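Local coordinates for protein SeqA (Vibrio cholerae, PDB 3SK7) that binds pairs of hemimethylated GATC sequences in the replication origin and so restricts initiation to once per chromosome per cell cycle, at residues Arg53-Ala65 / Phe80-Met94. Sequence-based numbering, arbitrary orientation. Where two conformers were deposited one is given.
Sequences RVYFADNEQTLLA and FWVITNNNTSRKQQM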
loop_
_atom_site.group_PDB
_atom_site.type_symbol
_atom_site.label_atom_id
_atom_site.label_comp_id
_atom_site.label_asym_id
_atom_site.label_seq_id
_atom_site.Cartn_x
_atom_site.Cartn_y
_atom_site.Cartn_z
ATOM N N ARG A 53 7.328 13.820 -5.245
ATOM C CA ARG A 53 8.158 12.739 -4.734
ATOM C C ARG A 53 7.723 11.390 -5.300
ATOM O O ARG A 53 6.542 11.124 -5.464
ATOM C CB ARG A 53 8.123 12.700 -3.199
ATOM N N VAL A 54 8.705 10.562 -5.620
ATOM C CA VAL A 54 8.471 9.180 -6.024
ATOM C C VAL A 54 8.342 8.330 -4.774
ATOM O O VAL A 54 9.226 8.339 -3.928
ATOM C CB VAL A 54 9.650 8.630 -6.887
ATOM C CG1 VAL A 54 9.391 7.196 -7.343
ATOM C CG2 VAL A 54 9.849 9.500 -8.096
ATOM N N TYR A 55 7.246 7.591 -4.677
ATOM C CA TYR A 55 7.016 6.708 -3.566
ATOM C C TYR A 55 7.226 5.247 -3.931
ATOM O O TYR A 55 7.633 4.462 -3.070
ATOM C CB TYR A 55 5.578 6.879 -3.053
ATOM C CG TYR A 55 5.309 8.166 -2.352
ATOM C CD1 TYR A 55 6.148 8.620 -1.352
ATOM C CD2 TYR A 55 4.202 8.922 -2.669
ATOM C CE1 TYR A 55 5.899 9.819 -0.684
ATOM C CE2 TYR A 55 3.944 10.122 -2.007
ATOM C CZ TYR A 55 4.807 10.556 -1.024
ATOM O OH TYR A 55 4.573 11.741 -0.362
ATOM N N PHE A 56 6.930 4.882 -5.172
ATOM C CA PHE A 56 6.964 3.508 -5.625
ATOM C C PHE A 56 7.888 3.361 -6.827
ATOM O O PHE A 56 8.033 4.292 -7.641
ATOM C CB PHE A 56 5.581 3.048 -6.045
ATOM C CG PHE A 56 4.570 3.079 -4.936
ATOM C CD1 PHE A 56 3.748 4.172 -4.749
ATOM C CD2 PHE A 56 4.446 2.000 -4.083
ATOM C CE1 PHE A 56 2.834 4.199 -3.705
ATOM C CE2 PHE A 56 3.525 2.012 -3.050
ATOM C CZ PHE A 56 2.720 3.099 -2.865
ATOM N N ALA A 57 8.443 2.162 -6.954
ATOM C CA ALA A 57 9.200 1.797 -8.133
ATOM C C ALA A 57 9.077 0.306 -8.375
ATOM O O ALA A 57 8.543 -0.412 -7.531
ATOM C CB ALA A 57 10.666 2.197 -7.999
ATOM N N ASP A 58 9.603 -0.172 -9.498
ATOM C CA ASP A 58 9.681 -1.609 -9.765
ATOM C C ASP A 58 11.052 -2.184 -9.454
ATOM O O ASP A 58 11.338 -3.334 -9.768
ATOM C CB ASP A 58 9.214 -1.966 -11.182
ATOM C CG ASP A 58 10.247 -1.653 -12.236
ATOM O OD1 ASP A 58 11.165 -0.856 -11.964
ATOM O OD2 ASP A 58 10.124 -2.198 -13.354
ATOM N N ASN A 59 11.869 -1.404 -8.762
ATOM C CA ASN A 59 13.187 -1.848 -8.326
ATOM C C ASN A 59 13.752 -0.947 -7.223
ATOM O O ASN A 59 13.363 0.202 -7.096
ATOM C CB ASN A 59 14.144 -1.898 -9.497
ATOM C CG ASN A 59 14.498 -0.515 -10.024
ATOM O OD1 ASN A 59 15.511 0.054 -9.641
ATOM N ND2 ASN A 59 13.628 0.052 -10.860
ATOM N N GLU A 60 14.659 -1.485 -6.412
ATOM C CA GLU A 60 15.209 -0.775 -5.265
ATOM C C GLU A 60 16.036 0.457 -5.665
ATOM O O GLU A 60 15.981 1.511 -5.021
ATOM C CB GLU A 60 16.091 -1.744 -4.474
ATOM C CG GLU A 60 16.709 -1.152 -3.243
ATOM C CD GLU A 60 17.510 -2.153 -2.434
ATOM O OE1 GLU A 60 17.942 -3.201 -2.981
ATOM O OE2 GLU A 60 17.719 -1.863 -1.252
ATOM N N GLN A 61 16.805 0.312 -6.728
ATOM C CA GLN A 61 17.779 1.330 -7.085
ATOM C C GLN A 61 17.138 2.648 -7.476
ATOM O O GLN A 61 17.645 3.712 -7.141
ATOM C CB GLN A 61 18.676 0.845 -8.220
ATOM C CG GLN A 61 19.780 1.844 -8.587
ATOM C CD GLN A 61 20.676 2.201 -7.399
ATOM O OE1 GLN A 61 21.341 1.335 -6.825
ATOM N NE2 GLN A 61 20.689 3.480 -7.025
ATOM N N THR A 62 16.036 2.575 -8.194
ATOM C CA THR A 62 15.323 3.785 -8.590
ATOM C C THR A 62 14.966 4.625 -7.359
ATOM O O THR A 62 15.049 5.872 -7.354
ATOM C CB THR A 62 14.050 3.444 -9.367
ATOM O OG1 THR A 62 14.397 2.889 -10.643
ATOM C CG2 THR A 62 13.194 4.676 -9.564
ATOM N N LEU A 63 14.576 3.937 -6.294
ATOM C CA LEU A 63 14.195 4.649 -5.104
ATOM C C LEU A 63 15.415 5.170 -4.353
ATOM O O LEU A 63 15.374 6.260 -3.767
ATOM C CB LEU A 63 13.332 3.776 -4.183
ATOM C CG LEU A 63 11.979 3.383 -4.748
ATOM C CD1 LEU A 63 11.255 2.471 -3.745
ATOM C CD2 LEU A 63 11.155 4.599 -5.086
ATOM N N LEU A 64 16.513 4.417 -4.381
ATOM C CA LEU A 64 17.761 4.940 -3.827
ATOM C C LEU A 64 18.306 6.121 -4.649
ATOM O O LEU A 64 18.929 7.034 -4.104
ATOM C CB LEU A 64 18.809 3.832 -3.728
ATOM C CG LEU A 64 18.482 2.745 -2.713
ATOM C CD1 LEU A 64 19.560 1.681 -2.728
ATOM C CD2 LEU A 64 18.347 3.299 -1.353
ATOM N N ALA A 65 18.037 6.131 -5.951
ATOM C CA ALA A 65 18.431 7.255 -6.801
ATOM C C ALA A 65 17.618 8.484 -6.444
ATOM O O ALA A 65 18.112 9.600 -6.532
ATOM C CB ALA A 65 18.223 6.917 -8.257
ATOM N N PHE A 80 6.932 -4.716 -7.005
ATOM C CA PHE A 80 7.130 -3.322 -6.628
ATOM C C PHE A 80 7.858 -3.117 -5.309
ATOM O O PHE A 80 7.924 -4.031 -4.470
ATOM C CB PHE A 80 5.773 -2.591 -6.626
ATOM C CG PHE A 80 5.083 -2.616 -7.959
ATOM C CD1 PHE A 80 5.584 -1.902 -9.042
ATOM C CD2 PHE A 80 3.971 -3.402 -8.175
ATOM C CE1 PHE A 80 4.963 -1.937 -10.269
ATOM C CE2 PHE A 80 3.362 -3.431 -9.428
ATOM C CZ PHE A 80 3.882 -2.699 -10.461
ATOM N N TRP A 81 8.379 -1.903 -5.140
ATOM C CA TRP A 81 9.101 -1.423 -3.980
ATOM C C TRP A 81 8.473 -0.113 -3.551
ATOM O O TRP A 81 7.895 0.613 -4.379
ATOM C CB TRP A 81 10.571 -1.156 -4.332
ATOM C CG TRP A 81 11.359 -2.417 -4.604
ATOM C CD1 TRP A 81 11.236 -3.258 -5.674
ATOM C CD2 TRP A 81 12.364 -2.975 -3.767
ATOM N NE1 TRP A 81 12.113 -4.318 -5.545
ATOM C CE2 TRP A 81 12.806 -4.169 -4.375
ATOM C CE3 TRP A 81 12.933 -2.591 -2.557
ATOM C CZ2 TRP A 81 13.795 -4.971 -3.812
ATOM C CZ3 TRP A 81 13.919 -3.378 -2.014
ATOM C CH2 TRP A 81 14.336 -4.557 -2.635
ATOM N N VAL A 82 8.573 0.181 -2.252
ATOM C CA VAL A 82 8.031 1.420 -1.702
ATOM C C VAL A 82 8.991 2.030 -0.701
ATOM O O VAL A 82 9.724 1.313 -0.031
ATOM C CB VAL A 82 6.644 1.167 -1.070
ATOM C CG1 VAL A 82 6.722 0.237 0.138
ATOM C CG2 VAL A 82 5.966 2.445 -0.674
ATOM N N ILE A 83 9.027 3.353 -0.627
ATOM C CA ILE A 83 9.832 4.022 0.373
ATOM C C ILE A 83 9.181 3.903 1.764
ATOM O O ILE A 83 7.953 3.959 1.908
ATOM C CB ILE A 83 10.138 5.479 0.012
ATOM C CG1 ILE A 83 8.897 6.353 0.107
ATOM C CG2 ILE A 83 10.750 5.560 -1.390
ATOM C CD1 ILE A 83 9.202 7.821 -0.088
ATOM N N THR A 84 10.008 3.691 2.786
ATOM C CA THR A 84 9.512 3.488 4.133
ATOM C C THR A 84 10.119 4.421 5.151
ATOM O O THR A 84 9.882 4.233 6.340
ATOM C CB THR A 84 9.668 2.049 4.622
ATOM O OG1 THR A 84 11.047 1.755 4.869
ATOM C CG2 THR A 84 9.126 1.064 3.632
ATOM N N ASN A 85 10.832 5.447 4.692
ATOM C CA ASN A 85 11.373 6.467 5.599
ATOM C C ASN A 85 10.286 7.456 5.975
ATOM O O ASN A 85 10.384 8.655 5.695
ATOM C CB ASN A 85 12.529 7.239 4.942
ATOM C CG ASN A 85 12.057 8.121 3.775
ATOM O OD1 ASN A 85 11.042 7.840 3.140
ATOM N ND2 ASN A 85 12.790 9.192 3.502
ATOM N N ASN A 86 9.237 6.965 6.604
ATOM C CA ASN A 86 8.085 7.818 6.842
ATOM C C ASN A 86 7.303 7.370 8.067
ATOM O O ASN A 86 7.508 6.269 8.559
ATOM C CB ASN A 86 7.168 7.857 5.614
ATOM C CG ASN A 86 6.985 6.495 4.964
ATOM O OD1 ASN A 86 6.726 5.495 5.636
ATOM N ND2 ASN A 86 7.140 6.449 3.650
ATOM N N ASN A 87 6.425 8.240 8.542
ATOM C CA ASN A 87 5.593 7.958 9.695
ATOM C C ASN A 87 4.244 7.379 9.269
ATOM O O ASN A 87 3.970 7.218 8.071
ATOM C CB ASN A 87 5.431 9.201 10.598
ATOM C CG ASN A 87 4.675 10.335 9.941
ATOM O OD1 ASN A 87 4.123 10.199 8.858
ATOM N ND2 ASN A 87 4.623 11.485 10.631
ATOM N N THR A 88 3.405 7.045 10.237
ATOM C CA THR A 88 2.137 6.401 9.938
ATOM C C THR A 88 1.218 7.338 9.186
ATOM O O THR A 88 0.490 6.915 8.291
ATOM C CB THR A 88 1.483 5.894 11.218
ATOM O OG1 THR A 88 2.290 4.829 11.734
ATOM C CG2 THR A 88 0.096 5.360 10.933
ATOM N N SER A 89 1.255 8.623 9.501
ATOM C CA SER A 89 0.427 9.578 8.765
ATOM C C SER A 89 0.740 9.570 7.275
ATOM O O SER A 89 -0.167 9.585 6.413
ATOM C CB SER A 89 0.599 10.978 9.337
ATOM O OG SER A 89 0.079 11.026 10.648
ATOM N N ARG A 90 2.021 9.537 6.953
ATOM C CA ARG A 90 2.444 9.530 5.560
ATOM C C ARG A 90 2.046 8.204 4.884
ATOM O O ARG A 90 1.593 8.185 3.727
ATOM C CB ARG A 90 3.947 9.729 5.490
ATOM C CG ARG A 90 4.505 9.575 4.110
ATOM C CD ARG A 90 3.866 10.524 3.131
ATOM N NE ARG A 90 3.952 11.901 3.598
ATOM C CZ ARG A 90 3.341 12.923 3.016
ATOM N NH1 ARG A 90 3.475 14.142 3.527
ATOM N NH2 ARG A 90 2.597 12.713 1.931
ATOM N N LYS A 91 2.198 7.099 5.609
ATOM C CA LYS A 91 1.769 5.799 5.082
ATOM C C LYS A 91 0.260 5.827 4.747
ATOM O O LYS A 91 -0.187 5.288 3.712
ATOM C CB LYS A 91 2.051 4.687 6.086
ATOM C CG LYS A 91 3.515 4.296 6.173
ATOM C CD LYS A 91 3.707 3.236 7.247
ATOM C CE LYS A 91 5.177 2.819 7.392
ATOM N NZ LYS A 91 6.075 3.937 7.892
ATOM N N GLN A 92 -0.526 6.444 5.630
ATOM C CA GLN A 92 -1.965 6.565 5.396
ATOM C C GLN A 92 -2.230 7.353 4.119
ATOM O O GLN A 92 -3.075 6.975 3.290
ATOM C CB GLN A 92 -2.632 7.231 6.611
ATOM C CG GLN A 92 -2.679 6.349 7.845
ATOM C CD GLN A 92 -3.108 7.084 9.082
ATOM O OE1 GLN A 92 -2.869 8.279 9.247
ATOM N NE2 GLN A 92 -3.703 6.355 9.988
ATOM N N GLN A 93 -1.518 8.465 3.954
ATOM C CA GLN A 93 -1.718 9.290 2.766
ATOM C C GLN A 93 -1.358 8.569 1.486
ATOM O O GLN A 93 -2.001 8.740 0.459
ATOM C CB GLN A 93 -0.871 10.571 2.870
ATOM C CG GLN A 93 -1.333 11.495 3.976
ATOM C CD GLN A 93 -0.480 12.755 4.103
ATOM O OE1 GLN A 93 0.678 12.773 3.695
ATOM N NE2 GLN A 93 -1.061 13.817 4.656
ATOM N N MET A 94 -0.307 7.773 1.543
ATOM C CA MET A 94 0.127 7.006 0.373
ATOM C C MET A 94 -0.929 5.976 -0.028
ATOM O O MET A 94 -1.255 5.816 -1.216
ATOM C CB MET A 94 1.445 6.309 0.672
ATOM C CG MET A 94 2.583 7.290 0.944
ATOM S SD MET A 94 4.057 6.570 1.703
ATOM C CE MET A 94 4.484 5.509 0.351
#
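Y55, A57, W81 and I83 show how a very short antiparallel ladder organises side chains on both faces. Its backbone bonds are I83 N to Y55 O (3.0 Å) and the reciprocal A57-W81 pair, with W81 N 2.8 Å from A57 O. F56 and V82 form the non-hydrogen-bonded pair between these bonds, F56 CE2 meeting V82 CG2 at 3.4 Å.

The W81 indole turns one face to the start of helix 60-66: E60 CB sits 3.6 Å from the centroid of its six-membered ring, a CH-pi contact 9° off the normal. With E60 CG anti to the backbone N (chi1 -179°), the chain runs out across the ring and its carboxylate lies 16° from the indole plane. N59 OD1 caps T62 N. The Y55 ring takes M94 CG over the centre of one face; M94 SD, in Met-aromatic contact, is farther off, 4.5 Å from the Y55 centroid. I83 CD1 touches Y55 CD1 near the ring plane at 3.4 Å.

Aliphatic packing adds L63, whose CD1 meets W81 CB and CD2 meets I83 CG2.

Strand 81-82 is central in the three-stranded sheet, between 56-57 and 73-74; F56 reaches helices 39-47 and 88-101, and V82 touches helix 23-37.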